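TRAP dicarboxylate transporter-DctP subunit (PDB 4NHB) binds sn-glycerol-3-phosphate in the periplasm, probably to deliver it to a TRAP-type membrane transporter. Local coordinates at residues 95-107 against 127-139. Residues are numbered along the deposited sequence; the frame is centred on the assembly and turned at random.
Sequences QTSALHPAMAMLE and FDLINEGFTEKSG. With G3P (sn-glycerol-3-phosphate), chain P.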
loop_
_atom_site.group_PDB
_atom_site.type_symbol
_atom_site.label_atom_id
_atom_site.label_comp_id
_atom_site.label_asym_id
_atom_site.label_seq_id
_atom_site.Cartn_x
_atom_site.Cartn_y
_atom_site.Cartn_z
ATOM N N GLN A 95 -3.528 -5.025 -4.255
ATOM C CA GLN A 95 -3.360 -6.187 -5.121
ATOM C C GLN A 95 -4.437 -7.236 -4.796
ATOM O O GLN A 95 -4.912 -7.970 -5.654
ATOM C CB GLN A 95 -1.964 -6.789 -4.938
ATOM C CG GLN A 95 -0.761 -5.925 -5.469
ATOM C CD GLN A 95 -0.319 -4.816 -4.490
ATOM O OE1 GLN A 95 -1.035 -4.464 -3.538
ATOM N NE2 GLN A 95 0.858 -4.277 -4.724
ATOM N N THR A 96 -4.829 -7.302 -3.532
ATOM C CA THR A 96 -5.806 -8.297 -3.111
ATOM C C THR A 96 -7.202 -7.921 -3.539
ATOM O O THR A 96 -8.151 -8.691 -3.319
ATOM C CB THR A 96 -5.792 -8.488 -1.576
ATOM O OG1 THR A 96 -6.099 -7.237 -0.976
ATOM C CG2 THR A 96 -4.424 -8.948 -1.081
ATOM N N SER A 97 -7.355 -6.751 -4.163
ATOM C CA SER A 97 -8.601 -6.433 -4.847
ATOM C C SER A 97 -8.939 -7.444 -5.949
ATOM O O SER A 97 -10.076 -7.498 -6.376
ATOM C CB SER A 97 -8.597 -5.001 -5.413
ATOM O OG SER A 97 -7.688 -4.839 -6.485
ATOM N N ALA A 98 -7.972 -8.255 -6.379
ATOM C CA ALA A 98 -8.216 -9.281 -7.398
ATOM C C ALA A 98 -9.129 -10.360 -6.876
ATOM O O ALA A 98 -9.820 -11.037 -7.651
ATOM C CB ALA A 98 -6.891 -9.942 -7.854
ATOM N N LEU A 99 -9.068 -10.548 -5.563
ATOM C CA LEU A 99 -9.853 -11.536 -4.847
ATOM C C LEU A 99 -11.117 -11.002 -4.204
ATOM O O LEU A 99 -11.965 -11.780 -3.768
ATOM C CB LEU A 99 -9.012 -12.087 -3.728
ATOM C CG LEU A 99 -7.587 -12.470 -4.124
ATOM C CD1 LEU A 99 -6.816 -12.862 -2.905
ATOM C CD2 LEU A 99 -7.642 -13.588 -5.104
ATOM N N HIS A 100 -11.220 -9.684 -4.081
ATOM C CA HIS A 100 -12.305 -9.088 -3.315
ATOM C C HIS A 100 -12.320 -7.616 -3.635
ATOM O O HIS A 100 -11.515 -6.833 -3.106
ATOM C CB HIS A 100 -12.125 -9.359 -1.817
ATOM C CG HIS A 100 -13.194 -8.770 -0.954
ATOM N ND1 HIS A 100 -14.528 -9.078 -1.106
ATOM C CD2 HIS A 100 -13.126 -7.895 0.078
ATOM C CE1 HIS A 100 -15.235 -8.424 -0.205
ATOM N NE2 HIS A 100 -14.408 -7.699 0.527
ATOM N N PRO A 101 -13.201 -7.229 -4.555
ATOM C CA PRO A 101 -13.198 -5.848 -5.045
ATOM C C PRO A 101 -13.161 -4.773 -3.961
ATOM O O PRO A 101 -12.551 -3.742 -4.209
ATOM C CB PRO A 101 -14.479 -5.786 -5.875
ATOM C CG PRO A 101 -14.565 -7.186 -6.465
ATOM C CD PRO A 101 -14.006 -8.117 -5.419
ATOM N N ALA A 102 -13.773 -4.994 -2.807
ATOM C CA ALA A 102 -13.870 -3.944 -1.820
ATOM C C ALA A 102 -12.468 -3.552 -1.316
ATOM O O ALA A 102 -12.253 -2.392 -0.920
ATOM C CB ALA A 102 -14.753 -4.357 -0.645
ATOM N N MET A 103 -11.526 -4.495 -1.362
ATOM C CA MET A 103 -10.142 -4.206 -0.911
ATOM C C MET A 103 -9.564 -3.012 -1.641
ATOM O O MET A 103 -8.732 -2.274 -1.085
ATOM C CB MET A 103 -9.245 -5.419 -1.085
ATOM C CG MET A 103 -9.679 -6.640 -0.325
ATOM S SD MET A 103 -9.816 -6.351 1.435
ATOM C CE MET A 103 -8.352 -7.113 2.104
ATOM N N ALA A 104 -9.983 -2.816 -2.894
ATOM C CA ALA A 104 -9.541 -1.643 -3.660
ATOM C C ALA A 104 -9.842 -0.361 -2.914
ATOM O O ALA A 104 -9.095 0.595 -3.001
ATOM C CB ALA A 104 -10.200 -1.601 -5.029
ATOM N N MET A 105 -10.948 -0.343 -2.184
ATOM C CA MET A 105 -11.372 0.873 -1.498
ATOM C C MET A 105 -10.483 1.305 -0.317
ATOM O O MET A 105 -10.642 2.420 0.163
ATOM C CB MET A 105 -12.833 0.750 -1.075
ATOM C CG MET A 105 -13.765 0.578 -2.279
ATOM S SD MET A 105 -15.528 0.797 -1.909
ATOM C CE MET A 105 -15.643 2.549 -1.958
ATOM N N LEU A 106 -9.553 0.444 0.101
ATOM C CA LEU A 106 -8.501 0.826 1.050
ATOM C C LEU A 106 -7.729 2.034 0.508
ATOM O O LEU A 106 -7.223 2.846 1.279
ATOM C CB LEU A 106 -7.548 -0.344 1.333
ATOM C CG LEU A 106 -8.135 -1.519 2.168
ATOM C CD1 LEU A 106 -7.286 -2.815 2.147
ATOM C CD2 LEU A 106 -8.344 -1.116 3.589
ATOM N N GLU A 107 -7.646 2.141 -0.823
ATOM C CA GLU A 107 -6.935 3.236 -1.490
ATOM C C GLU A 107 -7.846 4.130 -2.375
ATOM O O GLU A 107 -7.424 4.633 -3.393
ATOM C CB GLU A 107 -5.742 2.657 -2.288
ATOM C CG GLU A 107 -4.721 1.993 -1.401
ATOM C CD GLU A 107 -3.500 1.426 -2.113
ATOM O OE1 GLU A 107 -3.552 1.195 -3.345
ATOM O OE2 GLU A 107 -2.474 1.193 -1.405
ATOM N N PHE A 127 -12.509 -0.172 7.706
ATOM C CA PHE A 127 -11.768 -1.409 7.504
ATOM C C PHE A 127 -12.640 -2.633 7.686
ATOM O O PHE A 127 -12.551 -3.595 6.928
ATOM C CB PHE A 127 -10.631 -1.482 8.516
ATOM C CG PHE A 127 -9.802 -2.742 8.416
ATOM C CD1 PHE A 127 -8.699 -2.783 7.607
ATOM C CD2 PHE A 127 -10.119 -3.874 9.170
ATOM C CE1 PHE A 127 -7.936 -3.925 7.529
ATOM C CE2 PHE A 127 -9.357 -5.022 9.075
ATOM C CZ PHE A 127 -8.276 -5.044 8.268
ATOM N N ASP A 128 -13.463 -2.620 8.729
ATOM C CA ASP A 128 -14.374 -3.737 8.971
ATOM C C ASP A 128 -15.296 -3.959 7.771
ATOM O O ASP A 128 -15.444 -5.091 7.316
ATOM C CB ASP A 128 -15.224 -3.496 10.224
ATOM C CG ASP A 128 -14.426 -3.603 11.510
ATOM O OD1 ASP A 128 -13.224 -3.916 11.462
ATOM O OD2 ASP A 128 -15.007 -3.352 12.583
ATOM N N LEU A 129 -15.881 -2.879 7.240
ATOM C CA LEU A 129 -16.800 -3.005 6.104
ATOM C C LEU A 129 -16.081 -3.555 4.878
ATOM O O LEU A 129 -16.612 -4.400 4.184
ATOM C CB LEU A 129 -17.469 -1.669 5.766
ATOM C CG LEU A 129 -18.486 -1.216 6.815
ATOM C CD1 LEU A 129 -18.810 0.252 6.669
ATOM C CD2 LEU A 129 -19.731 -2.065 6.639
ATOM N N ILE A 130 -14.859 -3.091 4.642
ATOM C CA ILE A 130 -14.098 -3.496 3.470
ATOM C C ILE A 130 -13.694 -4.965 3.561
ATOM O O ILE A 130 -13.665 -5.664 2.566
ATOM C CB ILE A 130 -12.811 -2.624 3.319
ATOM C CG1 ILE A 130 -13.160 -1.281 2.670
ATOM C CG2 ILE A 130 -11.780 -3.414 2.571
ATOM C CD1 ILE A 130 -12.155 -0.114 2.948
ATOM N N ASN A 131 -13.371 -5.406 4.777
ATOM C CA ASN A 131 -12.862 -6.727 5.031
ATOM C C ASN A 131 -13.915 -7.796 5.221
ATOM O O ASN A 131 -13.596 -8.989 5.184
ATOM C CB ASN A 131 -11.957 -6.673 6.247
ATOM C CG ASN A 131 -10.852 -7.690 6.189
ATOM O OD1 ASN A 131 -10.783 -8.589 7.038
ATOM N ND2 ASN A 131 -9.982 -7.581 5.177
ATOM N N GLU A 132 -15.168 -7.391 5.428
ATOM C CA GLU A 132 -16.246 -8.370 5.545
ATOM C C GLU A 132 -16.290 -9.285 4.343
ATOM O O GLU A 132 -16.462 -8.824 3.222
ATOM C CB GLU A 132 -17.616 -7.683 5.668
ATOM C CG GLU A 132 -18.174 -7.717 7.051
ATOM C CD GLU A 132 -18.296 -9.124 7.562
ATOM O OE1 GLU A 132 -18.570 -10.029 6.736
ATOM O OE2 GLU A 132 -18.099 -9.324 8.779
ATOM N N GLY A 133 -16.190 -10.583 4.575
ATOM C CA GLY A 133 -16.304 -11.529 3.480
ATOM C C GLY A 133 -14.990 -11.837 2.773
ATOM O O GLY A 133 -14.911 -12.778 2.004
ATOM N N PHE A 134 -13.942 -11.055 3.029
ATOM C CA PHE A 134 -12.671 -11.250 2.328
ATOM C C PHE A 134 -12.082 -12.639 2.572
ATOM O O PHE A 134 -11.621 -13.317 1.651
ATOM C CB PHE A 134 -11.653 -10.196 2.770
ATOM C CG PHE A 134 -10.272 -10.474 2.302
ATOM C CD1 PHE A 134 -9.956 -10.357 0.977
ATOM C CD2 PHE A 134 -9.283 -10.822 3.189
ATOM C CE1 PHE A 134 -8.686 -10.629 0.536
ATOM C CE2 PHE A 134 -7.994 -11.075 2.753
ATOM C CZ PHE A 134 -7.701 -10.973 1.447
ATOM N N THR A 135 -12.079 -13.052 3.817
ATOM C CA THR A 135 -11.398 -14.288 4.193
ATOM C C THR A 135 -12.076 -15.504 3.570
ATOM O O THR A 135 -11.425 -16.478 3.218
ATOM C CB THR A 135 -11.391 -14.499 5.706
ATOM O OG1 THR A 135 -10.646 -13.467 6.345
ATOM C CG2 THR A 135 -10.765 -15.838 6.040
ATOM N N GLU A 136 -13.397 -15.441 3.467
ATOM C CA GLU A 136 -14.176 -16.495 2.838
ATOM C C GLU A 136 -13.790 -16.653 1.382
ATOM O O GLU A 136 -13.744 -17.762 0.869
ATOM C CB GLU A 136 -15.671 -16.171 2.936
ATOM C CG GLU A 136 -16.229 -16.316 4.344
ATOM C CD GLU A 136 -16.347 -14.989 5.098
ATOM O OE1 GLU A 136 -15.393 -14.144 5.085
ATOM O OE2 GLU A 136 -17.431 -14.798 5.685
ATOM N N LYS A 137 -13.529 -15.528 0.717
ATOM C CA LYS A 137 -13.136 -15.536 -0.690
ATOM C C LYS A 137 -11.664 -15.914 -0.933
ATOM O O LYS A 137 -11.303 -16.427 -2.007
ATOM C CB LYS A 137 -13.371 -14.160 -1.306
ATOM C CG LYS A 137 -14.821 -13.740 -1.443
ATOM C CD LYS A 137 -14.927 -12.649 -2.493
ATOM C CE LYS A 137 -16.130 -11.749 -2.263
ATOM N NZ LYS A 137 -16.264 -10.745 -3.362
ATOM N N SER A 138 -10.806 -15.644 0.050
ATOM C CA SER A 138 -9.370 -15.617 -0.215
ATOM C C SER A 138 -8.570 -16.693 0.505
ATOM O O SER A 138 -7.528 -17.107 0.034
ATOM C CB SER A 138 -8.809 -14.238 0.176
ATOM O OG SER A 138 -8.996 -14.004 1.565
ATOM N N GLY A 139 -9.043 -17.128 1.661
ATOM C CA GLY A 139 -8.253 -18.010 2.499
ATOM C C GLY A 139 -7.238 -17.226 3.316
ATOM O O GLY A 139 -6.413 -17.830 3.990
HETATM O O1 G3P P . -1.366 -1.037 -2.551
HETATM C C1 G3P P . -1.080 -1.041 -3.919
HETATM C C2 G3P P . 0.303 -0.428 -4.168
HETATM O O2 G3P P . 1.266 -1.165 -3.465
HETATM C C3 G3P P . 0.613 -0.462 -5.674
HETATM O O1P G3P P . 1.506 0.561 -5.976
HETATM O O4P G3P P . 3.439 -0.246 -4.734
HETATM O O2P G3P P . 3.147 -0.958 -7.159
HETATM O O3P G3P P . 3.831 1.380 -6.627
HETATM P P G3P P . 3.074 0.150 -6.137
HETATM O O HOH W 1 -16.726 -6.338 2.046
#
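H100 NE2 meets two partners at once: the carbonyl I130 O, which accepts its hydrogen bond from NE2 at 3.0 Å, and an ordered water 3.1 Å from H100 NE2. Both lie close to the imidazole plane; the bond to I130 is bent at hydrogen, with an N-H...O angle of 136°. The same water also lies within hydrogen-bonding reach of L129 O and E132 O, so the histidine is linked through it to the carbonyls where helix 125-131 gives out. With H100 CG anti to the backbone N (chi1 180°), the ring is carried across to this helix end. At the other ring nitrogen, K137 NZ makes a weak hydrogen bond to H100 ND1, its extended chain having passed L99 O. F134 CA lies toward the rim of one imidazole face, A102 N over the centre of the other.

Deeper in, M103 bends so that its methyl CE sits squarely over the F134 ring, 3.7 Å from the centroid, a CH-pi contact; SD adds an oblique Met-aromatic contact and touches I130 CG2 at 3.7 Å. S138 OG occupies the opposite face of F134. I130 CD1 reaches L106 CD2 at 4.0 Å. Both ends of 95-107 reach the ligand pocket: E107 OE2 accepts from G3P O1 at 2.7 Å, while Q95 NE2 bonds weakly to G3P O2. This family 7 solute-binding protein thus backs a ligand-binding loop with helices 125-131 and 134-138; M103 and F134 rest on strand 140-142, I130 and M105 on helix 320-329.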